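Local coordinates for Glyco_hydro_cc domain-containing protein (Pseudomonas viridiflava, PDB 6UAV) that probably hydrolyses internal beta-1,3-glucosidic linkages of beta-1,3-glucans as an endo-acting enzyme of glycoside hydrolase family 128, at residues F52-W57 with K67-A72; M25-N30 with Y78-N83; R104-S109 with V114-P119. One frame throughout, in Å; residues are numbered along the deposited sequence.

Contact 1. Residues F52-W57 with K67-A72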
ATOM      1  N   PHE A  52      -8.460   9.183  -1.129  1.00 13.62           N
ATOM      2  CA  PHE A  52      -7.208   8.877  -1.880  1.00 12.87           C
ATOM      3  C   PHE A  52      -6.019   9.178  -0.964  1.00 12.52           C
ATOM      4  O   PHE A  52      -6.013  10.227  -0.288  1.00 12.74           O
ATOM      5  CB  PHE A  52      -7.088   9.770  -3.110  1.00 12.65           C
ATOM      6  CG  PHE A  52      -5.754   9.736  -3.808  1.00 12.64           C
ATOM      7  CD1 PHE A  52      -5.412   8.667  -4.617  1.00 12.27           C
ATOM      8  CD2 PHE A  52      -4.814  10.750  -3.600  1.00 12.71           C
ATOM      9  CE1 PHE A  52      -4.175   8.644  -5.254  1.00 12.60           C
ATOM     10  CE2 PHE A  52      -3.584  10.689  -4.233  1.00 12.58           C
ATOM     11  CZ  PHE A  52      -3.254   9.623  -5.036  1.00 12.53           C
ATOM     12  N   VAL A  53      -4.998   8.342  -0.971  1.00 11.90           N
ATOM     13  CA  VAL A  53      -3.769   8.521  -0.135  1.00 11.59           C
ATOM     14  C   VAL A  53      -2.610   8.700  -1.077  1.00 11.74           C
ATOM     15  O   VAL A  53      -2.349   7.855  -1.916  1.00 11.58           O
ATOM     16  CB  VAL A  53      -3.512   7.347   0.825  1.00 11.29           C
ATOM     17  CG1 VAL A  53      -2.209   7.531   1.638  1.00 11.84           C
ATOM     18  CG2 VAL A  53      -4.700   7.147   1.742  1.00 11.56           C
ATOM     19  N   PRO A  54      -1.972   9.881  -1.048  1.00 11.92           N
ATOM     20  CA  PRO A  54      -0.871  10.143  -1.964  1.00 12.26           C
ATOM     21  C   PRO A  54       0.363   9.304  -1.612  1.00 11.73           C
ATOM     22  O   PRO A  54       0.550   8.947  -0.459  1.00 11.43           O
ATOM     23  CB  PRO A  54      -0.463  11.580  -1.748  1.00 12.55           C
ATOM     24  CG  PRO A  54      -1.231  12.045  -0.574  1.00 13.57           C
ATOM     25  CD  PRO A  54      -2.262  11.008  -0.155  1.00 12.82           C
ATOM     26  N   MET A  55       1.278   9.170  -2.584  1.00 11.50           N
ATOM     27  CA  MET A  55       2.505   8.407  -2.369  1.00 11.51           C
ATOM     28  C   MET A  55       3.697   9.083  -3.046  1.00 12.64           C
ATOM     29  O   MET A  55       3.586   9.583  -4.152  1.00 13.45           O
ATOM     30  CB  MET A  55       2.390   7.002  -2.941  1.00 11.37           C
ATOM     31  CG  MET A  55       3.680   6.196  -2.758  1.00 11.39           C
ATOM     32  SD  MET A  55       3.418   4.428  -3.011  1.00 12.60           S
ATOM     33  CE  MET A  55       4.716   3.805  -1.955  1.00 11.87           C
ATOM     34  N   VAL A  56       4.790   9.122  -2.292  1.00 12.26           N
ATOM     35  CA  VAL A  56       6.133   9.482  -2.796  1.00 12.02           C
ATOM     36  C   VAL A  56       6.789   8.184  -3.165  1.00 12.16           C
ATOM     37  O   VAL A  56       7.115   7.380  -2.245  1.00 11.50           O
ATOM     38  CB  VAL A  56       6.927  10.240  -1.714  1.00 12.26           C
ATOM     39  CG1 VAL A  56       8.337  10.494  -2.191  1.00 12.96           C
ATOM     40  CG2 VAL A  56       6.242  11.532  -1.378  1.00 12.95           C
ATOM     41  N   TRP A  57       6.994   7.968  -4.438  1.00 12.73           N
ATOM     42  CA  TRP A  57       7.440   6.649  -4.930  1.00 13.78           C
ATOM     43  C   TRP A  57       8.919   6.442  -4.621  1.00 14.40           C
ATOM     44  O   TRP A  57       9.284   5.334  -4.130  1.00 13.78           O
ATOM     45  CB  TRP A  57       7.110   6.510  -6.418  1.00 15.34           C
ATOM     46  CG  TRP A  57       7.075   5.083  -6.903  1.00 15.79           C
ATOM     47  CD1 TRP A  57       6.064   4.168  -6.863  1.00 15.18           C
ATOM     48  CD2 TRP A  57       8.110   4.499  -7.687  1.00 16.38           C
ATOM     49  NE1 TRP A  57       6.429   3.017  -7.502  1.00 17.04           N
ATOM     50  CE2 TRP A  57       7.680   3.212  -8.047  1.00 16.55           C
ATOM     51  CE3 TRP A  57       9.364   4.969  -8.112  1.00 17.28           C
ATOM     52  CZ2 TRP A  57       8.499   2.340  -8.743  1.00 16.61           C
ATOM     53  CZ3 TRP A  57      10.144   4.114  -8.857  1.00 18.37           C
ATOM     54  CH2 TRP A  57       9.702   2.829  -9.202  1.00 18.27           C
ATOM     55  N   LYS A  67       3.651  19.525  -1.011  1.00 15.47           N
ATOM     56  CA  LYS A  67       3.244  20.294   0.183  1.00 16.62           C
ATOM     57  C   LYS A  67       2.007  21.114  -0.124  1.00 16.48           C
ATOM     58  O   LYS A  67       1.078  21.169   0.699  1.00 16.71           O
ATOM     59  CB  LYS A  67       4.382  21.213   0.634  1.00 17.60           C
ATOM     60  CG  LYS A  67       5.498  20.477   1.339  1.00 19.09           C
ATOM     61  CD  LYS A  67       6.722  21.367   1.440  1.00 18.98           C
ATOM     62  CE  LYS A  67       7.912  20.596   1.962  1.00 19.86           C
ATOM     63  NZ  LYS A  67       9.046  21.501   2.251  1.00 20.18           N
ATOM     64  N   LEU A  68       2.012  21.761  -1.272  1.00 17.04           N
ATOM     65  CA  LEU A  68       0.919  22.657  -1.699  1.00 18.59           C
ATOM     66  C   LEU A  68      -0.370  21.812  -1.728  1.00 17.22           C
ATOM     67  O   LEU A  68      -1.429  22.248  -1.209  1.00 17.18           O
ATOM     68  CB  LEU A  68       1.331  23.220  -3.070  1.00 20.84           C
ATOM     69  CG  LEU A  68       0.490  24.343  -3.653  1.00 23.20           C
ATOM     70  CD1 LEU A  68       0.538  25.591  -2.787  1.00 25.13           C
ATOM     71  CD2 LEU A  68       0.996  24.675  -5.067  1.00 24.57           C
ATOM     72  N   TYR A  69      -0.313  20.626  -2.342  1.00 15.95           N
ATOM     73  CA  TYR A  69      -1.482  19.718  -2.429  1.00 15.64           C
ATOM     74  C   TYR A  69      -1.934  19.276  -1.032  1.00 14.91           C
ATOM     75  O   TYR A  69      -3.134  19.410  -0.676  1.00 14.88           O
ATOM     76  CB  TYR A  69      -1.167  18.528  -3.334  1.00 16.03           C
ATOM     77  CG  TYR A  69      -2.235  17.462  -3.391  1.00 16.40           C
ATOM     78  CD1 TYR A  69      -3.428  17.664  -4.060  1.00 17.29           C
ATOM     79  CD2 TYR A  69      -2.042  16.230  -2.806  1.00 17.03           C
ATOM     80  CE1 TYR A  69      -4.428  16.704  -4.095  1.00 17.68           C
ATOM     81  CE2 TYR A  69      -3.016  15.249  -2.851  1.00 16.87           C
ATOM     82  CZ  TYR A  69      -4.212  15.470  -3.502  1.00 18.03           C
ATOM     83  OH  TYR A  69      -5.187  14.529  -3.586  1.00 18.44           O
ATOM     84  N   LEU A  70      -1.008  18.787  -0.204  1.00 13.73           N
ATOM     85  CA  LEU A  70      -1.422  18.290   1.122  1.00 12.96           C
ATOM     86  C   LEU A  70      -2.024  19.429   1.942  1.00 13.28           C
ATOM     87  O   LEU A  70      -3.067  19.202   2.587  1.00 13.50           O
ATOM     88  CB  LEU A  70      -0.233  17.672   1.865  1.00 13.03           C
ATOM     89  CG  LEU A  70       0.348  16.394   1.283  1.00 12.63           C
ATOM     90  CD1 LEU A  70       1.615  15.968   2.015  1.00 12.87           C
ATOM     91  CD2 LEU A  70      -0.663  15.260   1.376  1.00 12.86           C
ATOM     92  N   LEU A  71      -1.437  20.610   1.943  1.00 13.10           N
ATOM     93  CA  LEU A  71      -1.947  21.671   2.835  1.00 14.03           C
ATOM     94  C   LEU A  71      -3.368  22.068   2.423  1.00 14.73           C
ATOM     95  O   LEU A  71      -4.152  22.477   3.316  1.00 15.30           O
ATOM     96  CB  LEU A  71      -0.988  22.847   2.757  1.00 14.49           C
ATOM     97  CG  LEU A  71       0.312  22.586   3.509  1.00 14.33           C
ATOM     98  CD1 LEU A  71       1.389  23.604   3.130  1.00 14.75           C
ATOM     99  CD2 LEU A  71       0.036  22.595   5.014  1.00 14.24           C
ATOM    100  N   ALA A  72      -3.689  21.986   1.132  1.00 15.37           N
ATOM    101  CA  ALA A  72      -5.034  22.389   0.659  1.00 16.81           C
ATOM    102  C   ALA A  72      -6.041  21.220   0.719  1.00 16.55           C
ATOM    103  O   ALA A  72      -7.197  21.457   0.387  1.00 17.59           O
ATOM    104  CB  ALA A  72      -4.946  22.986  -0.732  1.00 17.49           C
TER
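Pro54 of strand 51-56 and Leu70 of helix 63-72 mark the closest approach of the two backbones, their CA atoms 8.7 Å apart, a spacing that side chains alone bridge. The pair belongs to a beta-alpha-beta unit of the TIM barrel, in which helix 63-72 follows strand 51-56 and leads on to strand 78-81; here part of this helix lies against the outside of the barrel wall. Phe52 and Pro54, two residues apart on the strand, both direct their CB atoms at the helix, while the intervening Val53 turns the other way. Pro54 takes the middle of the interface. Its CG meets the CD2 methyl of Leu70 at 3.8 Å, and the same ring carbon lies at the edge of the Tyr69 ring, near the ring plane, 4.3 Å from CE2. Tyr69 reaches the strand because its CG is anti to the backbone N (chi1 174°), which carries the ring out beside the proline and on towards Phe52. The CB of Leu70 does not point straight at the strand, but the CD2 branch ends against Pro54. All four residues are buried, and no hydrogen bond joins the two segments. Tyr44 of helix 44-48 touches the side chains of Phe52 and Tyr69, while the ring of Trp28 meets Phe52 and Ile108 of helix 95-112 packs on Leu70. At the far end of the tyrosine, OH stands 3.8 Å from Phe52 CD2, approaching that ring obliquely.

Contact 2. Residues M25-N30 with Y78-N83; sequences MSWWYN and YLLVIN
The CD1 methyl of Leu80 lies over one face of the Tyr29 ring, a CH-pi contact in which the carbon is 3.9 Å from the ring centroid and 29° off its normal. The methyl is displaced towards the root of the ring, 3.5 Å from both CG and CD2 of Tyr29, and the two side chains meet at about a right angle. The same ring also meets that of Trp31, their planes at about 60°. Trp27 approaches the same methyl more loosely and obliquely, its CZ3 being 4.5 Å from Leu80 CD1; the indole also packs edge-to-face with Trp181. Strands 27-29 and 78-81 are not neighbours in the TIM barrel, since strand 51-56 runs between them, so the contact is made inside the barrel, by side chains reaching across its interior. Tyr29 holds CG between its backbone N and carbonyl carbon (chi1 78°), an orientation that presents the ring face to the leucine. Val53, Val117, Trp181 and Thr183 also touch Leu80, extending the packing around it to three further strands. The polar end of the tyrosine is gripped separately: its OH is hydrogen-bonded to the backbone O of Thr183 and receives a bond of 2.8 Å from a water O. The same water donates to Asn83 OD1, its O lying 2.7 Å away. Since a carbonyl can only accept and the water donates, the phenol proton probably goes to Thr183 O; the hydroxyl is thus fixed by two polar partners, while the root of the ring is met over one face by a methyl.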
ATOM      1  N   MET A  25     -15.272  -0.323  -0.256  1.00 16.31           N
ATOM      2  CA  MET A  25     -13.881   0.168  -0.297  1.00 16.53           C
ATOM      3  C   MET A  25     -13.848   1.544   0.361  1.00 15.05           C
ATOM      4  O   MET A  25     -14.648   2.400  -0.104  1.00 15.03           O
ATOM      5  CB  MET A  25     -13.412   0.328  -1.748  1.00 18.00           C
ATOM      6  CG  MET A  25     -12.014   0.856  -1.858  1.00 18.96           C
ATOM      7  SD  MET A  25     -11.441   1.361  -3.549  1.00 19.83           S
ATOM      8  CE  MET A  25     -12.252   2.948  -3.726  1.00 20.48           C
ATOM      9  N   SER A  26     -12.962   1.773   1.333  1.00 13.61           N
ATOM     10  CA  SER A  26     -12.782   3.077   2.006  1.00 13.74           C
ATOM     11  C   SER A  26     -11.710   3.914   1.316  1.00 12.75           C
ATOM     12  O   SER A  26     -11.812   5.142   1.396  1.00 12.83           O
ATOM     13  CB  SER A  26     -12.510   2.840   3.437  1.00 14.96           C
ATOM     14  OG  SER A  26     -13.752   2.525   4.029  1.00 17.61           O
ATOM     15  N   TRP A  27     -10.708   3.315   0.655  1.00 12.26           N
ATOM     16  CA  TRP A  27      -9.607   4.166   0.156  1.00 11.58           C
ATOM     17  C   TRP A  27      -8.894   3.521  -1.017  1.00 11.37           C
ATOM     18  O   TRP A  27      -9.053   2.318  -1.260  1.00 11.11           O
ATOM     19  CB  TRP A  27      -8.621   4.466   1.300  1.00 11.86           C
ATOM     20  CG  TRP A  27      -7.817   3.273   1.717  1.00 11.64           C
ATOM     21  CD1 TRP A  27      -8.258   2.191   2.433  1.00 11.79           C
ATOM     22  CD2 TRP A  27      -6.465   2.960   1.332  1.00 11.10           C
ATOM     23  NE1 TRP A  27      -7.267   1.253   2.561  1.00 11.93           N
ATOM     24  CE2 TRP A  27      -6.150   1.709   1.902  1.00 11.58           C
ATOM     25  CE3 TRP A  27      -5.497   3.630   0.598  1.00 11.38           C
ATOM     26  CZ2 TRP A  27      -4.874   1.170   1.795  1.00 11.40           C
ATOM     27  CZ3 TRP A  27      -4.246   3.088   0.502  1.00 11.23           C
ATOM     28  CH2 TRP A  27      -3.945   1.860   1.052  1.00 11.18           C
ATOM     29  N   TRP A  28      -8.128   4.318  -1.704  1.00 10.95           N
ATOM     30  CA  TRP A  28      -7.237   3.790  -2.755  1.00 10.77           C
ATOM     31  C   TRP A  28      -5.985   4.625  -2.843  1.00 11.18           C
ATOM     32  O   TRP A  28      -5.918   5.714  -2.281  1.00 11.46           O
ATOM     33  CB  TRP A  28      -7.936   3.735  -4.124  1.00 11.12           C
ATOM     34  CG  TRP A  28      -7.928   4.992  -4.963  1.00 11.29           C
ATOM     35  CD1 TRP A  28      -7.107   5.221  -6.026  1.00 11.29           C
ATOM     36  CD2 TRP A  28      -8.741   6.162  -4.849  1.00 11.02           C
ATOM     37  NE1 TRP A  28      -7.381   6.418  -6.615  1.00 11.28           N
ATOM     38  CE2 TRP A  28      -8.394   7.022  -5.918  1.00 11.79           C
ATOM     39  CE3 TRP A  28      -9.767   6.549  -3.969  1.00 11.61           C
ATOM     40  CZ2 TRP A  28      -9.006   8.257  -6.115  1.00 12.02           C
ATOM     41  CZ3 TRP A  28     -10.388   7.755  -4.208  1.00 11.86           C
ATOM     42  CH2 TRP A  28      -9.980   8.612  -5.222  1.00 11.90           C
ATOM     43  N   TYR A  29      -5.025   4.138  -3.626  1.00 10.86           N
ATOM     44  CA  TYR A  29      -3.843   4.951  -3.928  1.00 10.69           C
ATOM     45  C   TYR A  29      -3.363   4.473  -5.274  1.00 10.54           C
ATOM     46  O   TYR A  29      -3.840   3.433  -5.720  1.00 10.89           O
ATOM     47  CB  TYR A  29      -2.798   4.834  -2.809  1.00 10.61           C
ATOM     48  CG  TYR A  29      -2.010   3.555  -2.865  1.00 10.52           C
ATOM     49  CD1 TYR A  29      -2.556   2.338  -2.458  1.00 11.20           C
ATOM     50  CD2 TYR A  29      -0.717   3.569  -3.329  1.00 10.81           C
ATOM     51  CE1 TYR A  29      -1.810   1.174  -2.503  1.00 10.78           C
ATOM     52  CE2 TYR A  29       0.027   2.421  -3.386  1.00 10.15           C
ATOM     53  CZ  TYR A  29      -0.525   1.206  -2.986  1.00 10.96           C
ATOM     54  OH  TYR A  29       0.226   0.072  -3.025  1.00 10.78           O
ATOM     55  N   ASN A  30      -2.469   5.227  -5.875  1.00 10.73           N
ATOM     56  CA  ASN A  30      -2.063   4.990  -7.280  1.00 11.17           C
ATOM     57  C   ASN A  30      -0.558   5.138  -7.432  1.00 11.17           C
ATOM     58  O   ASN A  30      -0.136   5.349  -8.559  1.00 11.47           O
ATOM     59  CB  ASN A  30      -2.804   5.907  -8.256  1.00 11.47           C
ATOM     60  CG  ASN A  30      -2.396   7.357  -8.100  1.00 11.87           C
ATOM     61  OD1 ASN A  30      -1.590   7.674  -7.208  1.00 12.17           O
ATOM     62  ND2 ASN A  30      -2.911   8.202  -8.984  1.00 12.72           N
ATOM     63  N   TYR A  78      -2.303  10.904   5.952  1.00 13.52           N
ATOM     64  CA  TYR A  78      -1.269   9.865   5.723  1.00 13.25           C
ATOM     65  C   TYR A  78      -0.599  10.118   4.395  1.00 13.00           C
ATOM     66  O   TYR A  78      -1.262  10.594   3.474  1.00 13.19           O
ATOM     67  CB  TYR A  78      -1.917   8.476   5.749  1.00 13.81           C
ATOM     68  CG  TYR A  78      -2.457   8.168   7.116  1.00 14.46           C
ATOM     69  CD1 TYR A  78      -1.625   7.742   8.131  1.00 15.64           C
ATOM     70  CD2 TYR A  78      -3.777   8.321   7.381  1.00 16.52           C
ATOM     71  CE1 TYR A  78      -2.104   7.508   9.409  1.00 17.28           C
ATOM     72  CE2 TYR A  78      -4.280   8.098   8.657  1.00 17.44           C
ATOM     73  CZ  TYR A  78      -3.443   7.676   9.656  1.00 17.88           C
ATOM     74  OH  TYR A  78      -3.948   7.435  10.915  1.00 21.62           O
ATOM     75  N   LEU A  79       0.692   9.833   4.352  1.00 11.86           N
ATOM     76  CA  LEU A  79       1.503   9.890   3.136  1.00 11.64           C
ATOM     77  C   LEU A  79       2.250   8.572   3.012  1.00 11.54           C
ATOM     78  O   LEU A  79       3.061   8.263   3.887  1.00 11.24           O
ATOM     79  CB  LEU A  79       2.452  11.080   3.231  1.00 11.31           C
ATOM     80  CG  LEU A  79       3.369  11.262   2.026  1.00 10.94           C
ATOM     81  CD1 LEU A  79       2.547  11.609   0.768  1.00 11.13           C
ATOM     82  CD2 LEU A  79       4.456  12.321   2.304  1.00 11.62           C
ATOM     83  N   LEU A  80       2.016   7.844   1.932  1.00 11.02           N
ATOM     84  CA  LEU A  80       2.746   6.614   1.668  1.00 10.81           C
ATOM     85  C   LEU A  80       4.095   7.016   1.103  1.00 10.66           C
ATOM     86  O   LEU A  80       4.152   7.966   0.281  1.00 10.77           O
ATOM     87  CB  LEU A  80       1.983   5.804   0.632  1.00 11.10           C
ATOM     88  CG  LEU A  80       0.623   5.305   1.107  1.00 11.80           C
ATOM     89  CD1 LEU A  80      -0.162   4.780  -0.103  1.00 12.08           C
ATOM     90  CD2 LEU A  80       0.773   4.241   2.173  1.00 12.16           C
ATOM     91  N   VAL A  81       5.143   6.350   1.558  1.00 10.11           N
ATOM     92  CA  VAL A  81       6.496   6.692   1.065  1.00 10.58           C
ATOM     93  C   VAL A  81       7.291   5.448   0.710  1.00 10.89           C
ATOM     94  O   VAL A  81       7.258   4.449   1.466  1.00 10.67           O
ATOM     95  CB  VAL A  81       7.212   7.597   2.085  1.00 11.08           C
ATOM     96  CG1 VAL A  81       6.519   8.920   2.303  1.00 11.55           C
ATOM     97  CG2 VAL A  81       7.466   6.911   3.421  1.00 11.42           C
ATOM     98  N   ILE A  82       8.039   5.577  -0.376  1.00 11.33           N
ATOM     99  CA  ILE A  82       9.096   4.647  -0.846  1.00 12.10           C
ATOM    100  C   ILE A  82       8.536   3.265  -1.217  1.00 13.23           C
ATOM    101  O   ILE A  82       8.397   2.396  -0.349  1.00 12.53           O
ATOM    102  CB  ILE A  82      10.291   4.561   0.126  1.00 12.34           C
ATOM    103  CG1 ILE A  82      10.755   5.968   0.572  1.00 13.27           C
ATOM    104  CG2 ILE A  82      11.374   3.780  -0.631  1.00 12.31           C
ATOM    105  CD1 ILE A  82      12.142   6.092   1.147  1.00 14.79           C
ATOM    106  N   ASN A  83       8.313   3.078  -2.515  1.00 12.26           N
ATOM    107  CA  ASN A  83       7.691   1.807  -3.023  1.00 11.60           C
ATOM    108  C   ASN A  83       8.739   0.724  -3.257  1.00 11.55           C
ATOM    109  O   ASN A  83       9.356   0.739  -4.314  1.00 12.31           O
ATOM    110  CB  ASN A  83       6.922   2.047  -4.310  1.00 12.07           C
ATOM    111  CG  ASN A  83       6.026   0.859  -4.595  1.00 11.85           C
ATOM    112  OD1 ASN A  83       5.041   0.654  -3.899  1.00 11.83           O
ATOM    113  ND2 ASN A  83       6.369   0.081  -5.609  1.00 12.55           N
TER
HETATM  114  O   HOH W   1       2.867   0.812  -2.377  1.00 11.40           O

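Contact 3. Residues R104-S109 with V114-P119; sequences RLEQIS and VKLVGP
The hydroxyl of Ser109 donates a short hydrogen bond to the backbone of Val114, with OG 2.7 Å from Val114 O, and is also hydrogen-bonded to the side-chain NE2 of Gln153. The bond to Val114 runs almost straight out from the carbonyl, with a C=O...OG angle of 168°. Two groups thus grip one buried oxygen, and OG reaches the carbonyl because it stands anti to the backbone N of Ser109 (chi1 175°). This bond ties the last turn of helix 95-112 to the start of strand 115-121, the return half of a beta-alpha-beta unit of the TIM barrel. Farther along, the axes of 104-109 and 115-119 approach to 8.5 Å, their directions 141° apart, and Leu116 spans the gap. Its CD2 methyl lies 3.7 Å from the backbone O of Leu105, CD1 packs 4.1 Å from Leu105 CB, and CG rests against the CB of Ser109, so the isobutyl group sits between successive turns. Glu106 brushes the same CD1 with its CG, while its carboxylate turns to Tyr143 OH and Gln153 N. Ile108 CG2 and Val114 CG2 make a looser contact at 4.4 Å. From helix 63-72, Lys67 packs on Ile108 and Leu70 on Val114; Leu79 of strand 78-81 touches Val114, and Trp102 of the same helix 95-112 rests on Leu116.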
ATOM      1  N   ARG A 104      13.615  15.168   4.312  1.00 13.56           N
ATOM      2  CA  ARG A 104      12.627  15.840   3.397  1.00 14.49           C
ATOM      3  C   ARG A 104      11.195  15.353   3.688  1.00 13.52           C
ATOM      4  O   ARG A 104      10.265  16.186   3.711  1.00 13.80           O
ATOM      5  CB  ARG A 104      13.051  15.620   1.939  1.00 15.60           C
ATOM      6  CG  ARG A 104      14.258  16.467   1.550  1.00 18.48           C
ATOM      7  CD  ARG A 104      14.790  16.053   0.194  1.00 20.22           C
ATOM      8  NE  ARG A 104      13.885  16.204  -0.930  1.00 21.26           N
ATOM      9  CZ  ARG A 104      14.139  15.698  -2.129  1.00 23.98           C
ATOM     10  NH1 ARG A 104      15.309  15.091  -2.310  1.00 25.83           N
ATOM     11  NH2 ARG A 104      13.297  15.870  -3.145  1.00 24.06           N
ATOM     12  N   LEU A 105      11.010  14.050   3.918  1.00 12.77           N
ATOM     13  CA  LEU A 105       9.703  13.453   4.282  1.00 12.42           C
ATOM     14  C   LEU A 105       9.311  13.899   5.674  1.00 12.79           C
ATOM     15  O   LEU A 105       8.125  14.210   5.892  1.00 13.63           O
ATOM     16  CB  LEU A 105       9.766  11.933   4.140  1.00 12.62           C
ATOM     17  CG  LEU A 105      10.244  11.457   2.768  1.00 12.92           C
ATOM     18  CD1 LEU A 105      10.274   9.979   2.779  1.00 12.99           C
ATOM     19  CD2 LEU A 105       9.349  11.958   1.619  1.00 13.54           C
ATOM     20  N   GLU A 106      10.247  13.881   6.629  1.00 12.59           N
ATOM     21  CA  GLU A 106       9.949  14.361   7.988  1.00 12.46           C
ATOM     22  C   GLU A 106       9.536  15.828   7.927  1.00 12.85           C
ATOM     23  O   GLU A 106       8.694  16.281   8.776  1.00 12.40           O
ATOM     24  CB  GLU A 106      11.190  14.140   8.871  1.00 12.42           C
ATOM     25  CG  GLU A 106      11.462  12.698   9.131  1.00 12.46           C
ATOM     26  CD  GLU A 106      12.744  12.407   9.875  1.00 12.88           C
ATOM     27  OE1 GLU A 106      13.677  13.193   9.715  1.00 13.71           O
ATOM     28  OE2 GLU A 106      12.797  11.358  10.604  1.00 13.46           O
ATOM     29  N   GLN A 107      10.204  16.619   7.106  1.00 13.38           N
ATOM     30  CA  GLN A 107       9.859  18.042   6.965  1.00 14.61           C
ATOM     31  C   GLN A 107       8.412  18.128   6.438  1.00 13.62           C
ATOM     32  O   GLN A 107       7.587  18.929   6.960  1.00 14.60           O
ATOM     33  CB  GLN A 107      10.842  18.770   6.052  1.00 15.87           C
ATOM     34  CG  GLN A 107      10.407  20.232   5.914  1.00 19.08           C
ATOM     35  CD  GLN A 107      11.365  21.078   5.102  1.00 21.68           C
ATOM     36  OE1 GLN A 107      11.575  20.841   3.901  1.00 26.00           O
ATOM     37  NE2 GLN A 107      11.907  22.094   5.756  1.00 22.34           N
ATOM     38  N   ILE A 108       8.078  17.349   5.424  1.00 13.56           N
ATOM     39  CA  ILE A 108       6.695  17.374   4.833  1.00 14.04           C
ATOM     40  C   ILE A 108       5.698  16.966   5.936  1.00 13.83           C
ATOM     41  O   ILE A 108       4.681  17.647   6.114  1.00 14.40           O
ATOM     42  CB  ILE A 108       6.616  16.479   3.593  1.00 14.30           C
ATOM     43  CG1 ILE A 108       7.364  17.084   2.411  1.00 15.35           C
ATOM     44  CG2 ILE A 108       5.153  16.128   3.293  1.00 14.84           C
ATOM     45  CD1 ILE A 108       7.825  16.053   1.378  1.00 15.73           C
ATOM     46  N   SER A 109       6.045  15.981   6.757  1.00 13.13           N
ATOM     47  CA  SER A 109       5.200  15.586   7.911  1.00 13.10           C
ATOM     48  C   SER A 109       5.021  16.741   8.879  1.00 13.50           C
ATOM     49  O   SER A 109       3.862  16.982   9.287  1.00 14.16           O
ATOM     50  CB  SER A 109       5.755  14.332   8.589  1.00 12.45           C
ATOM     51  OG  SER A 109       5.006  14.038   9.755  1.00 12.27           O
ATOM     52  N   VAL A 114       0.871  15.178   8.096  1.00 14.28           N
ATOM     53  CA  VAL A 114       0.604  13.789   7.625  1.00 13.92           C
ATOM     54  C   VAL A 114       1.516  12.824   8.383  1.00 13.61           C
ATOM     55  O   VAL A 114       2.684  13.183   8.655  1.00 14.77           O
ATOM     56  CB  VAL A 114       0.807  13.628   6.111  1.00 13.94           C
ATOM     57  CG1 VAL A 114      -0.226  14.436   5.323  1.00 15.27           C
ATOM     58  CG2 VAL A 114       2.221  13.935   5.643  1.00 13.96           C
ATOM     59  N   LYS A 115       1.042  11.606   8.624  1.00 13.72           N
ATOM     60  CA  LYS A 115       1.858  10.525   9.238  1.00 13.70           C
ATOM     61  C   LYS A 115       2.583   9.852   8.080  1.00 12.51           C
ATOM     62  O   LYS A 115       2.017   9.824   6.914  1.00 12.47           O
ATOM     63  CB  LYS A 115       0.951   9.545   9.948  1.00 16.01           C
ATOM     64  CG  LYS A 115       0.224  10.040  11.173  1.00 19.58           C
ATOM     65  CD  LYS A 115       1.056  10.584  12.222  1.00 23.09           C
ATOM     66  CE  LYS A 115       0.229  11.052  13.397  1.00 27.79           C
ATOM     67  NZ  LYS A 115       1.094  11.742  14.378  1.00 32.13           N
ATOM     68  N   LEU A 116       3.775   9.376   8.318  1.00 11.44           N
ATOM     69  CA  LEU A 116       4.555   8.723   7.263  1.00 10.75           C
ATOM     70  C   LEU A 116       4.267   7.221   7.332  1.00 10.65           C
ATOM     71  O   LEU A 116       4.506   6.610   8.354  1.00 10.78           O
ATOM     72  CB  LEU A 116       6.020   9.027   7.456  1.00 11.27           C
ATOM     73  CG  LEU A 116       6.425  10.492   7.379  1.00 11.18           C
ATOM     74  CD1 LEU A 116       7.932  10.591   7.556  1.00 12.34           C
ATOM     75  CD2 LEU A 116       6.043  11.135   6.033  1.00 11.36           C
ATOM     76  N   VAL A 117       3.847   6.650   6.202  1.00 10.85           N
ATOM     77  CA  VAL A 117       3.538   5.216   6.048  1.00 10.59           C
ATOM     78  C   VAL A 117       4.542   4.623   5.073  1.00 10.75           C
ATOM     79  O   VAL A 117       4.388   4.763   3.864  1.00 11.22           O
ATOM     80  CB  VAL A 117       2.085   5.046   5.611  1.00 10.77           C
ATOM     81  CG1 VAL A 117       1.751   3.563   5.457  1.00 10.88           C
ATOM     82  CG2 VAL A 117       1.139   5.720   6.598  1.00 11.05           C
ATOM     83  N   GLY A 118       5.511   3.892   5.574  1.00 10.88           N
ATOM     84  CA  GLY A 118       6.526   3.307   4.692  1.00 10.59           C
ATOM     85  C   GLY A 118       7.845   3.212   5.443  1.00 11.36           C
ATOM     86  O   GLY A 118       7.897   3.533   6.615  1.00 11.72           O
ATOM     87  N   PRO A 119       8.944   2.817   4.791  1.00 10.79           N
ATOM     88  CA  PRO A 119       8.940   2.345   3.422  1.00 10.83           C
ATOM     89  C   PRO A 119       8.045   1.104   3.240  1.00 10.82           C
ATOM     90  O   PRO A 119       7.834   0.382   4.181  1.00 11.27           O
ATOM     91  CB  PRO A 119      10.433   2.049   3.158  1.00 10.86           C
ATOM     92  CG  PRO A 119      11.137   2.847   4.165  1.00 11.30           C
ATOM     93  CD  PRO A 119      10.267   2.750   5.390  1.00 11.61           C
TER

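In the fold
From the N terminus, of the segments involved, strand 27-29 comes first, and contact 2 closes the long loop from it to strand 78-81. Contact 1 is nested inside that loop, where the chain leaves strand 51-56 and helix 63-72 packs on its outer side. Contact 3 follows in series, settling helix 95-112 on strand 115-121. Contact 2 works within the barrel, whereas contacts 1 and 3 pack neighbouring helices on its outside. The strands join them: backbone bonds link 51-56 to 78-81 and 78-81 to 115-121, while a bond from Lys67 NZ to Gln107 OE1 connects the two helices. Together they tie four consecutive barrel strands.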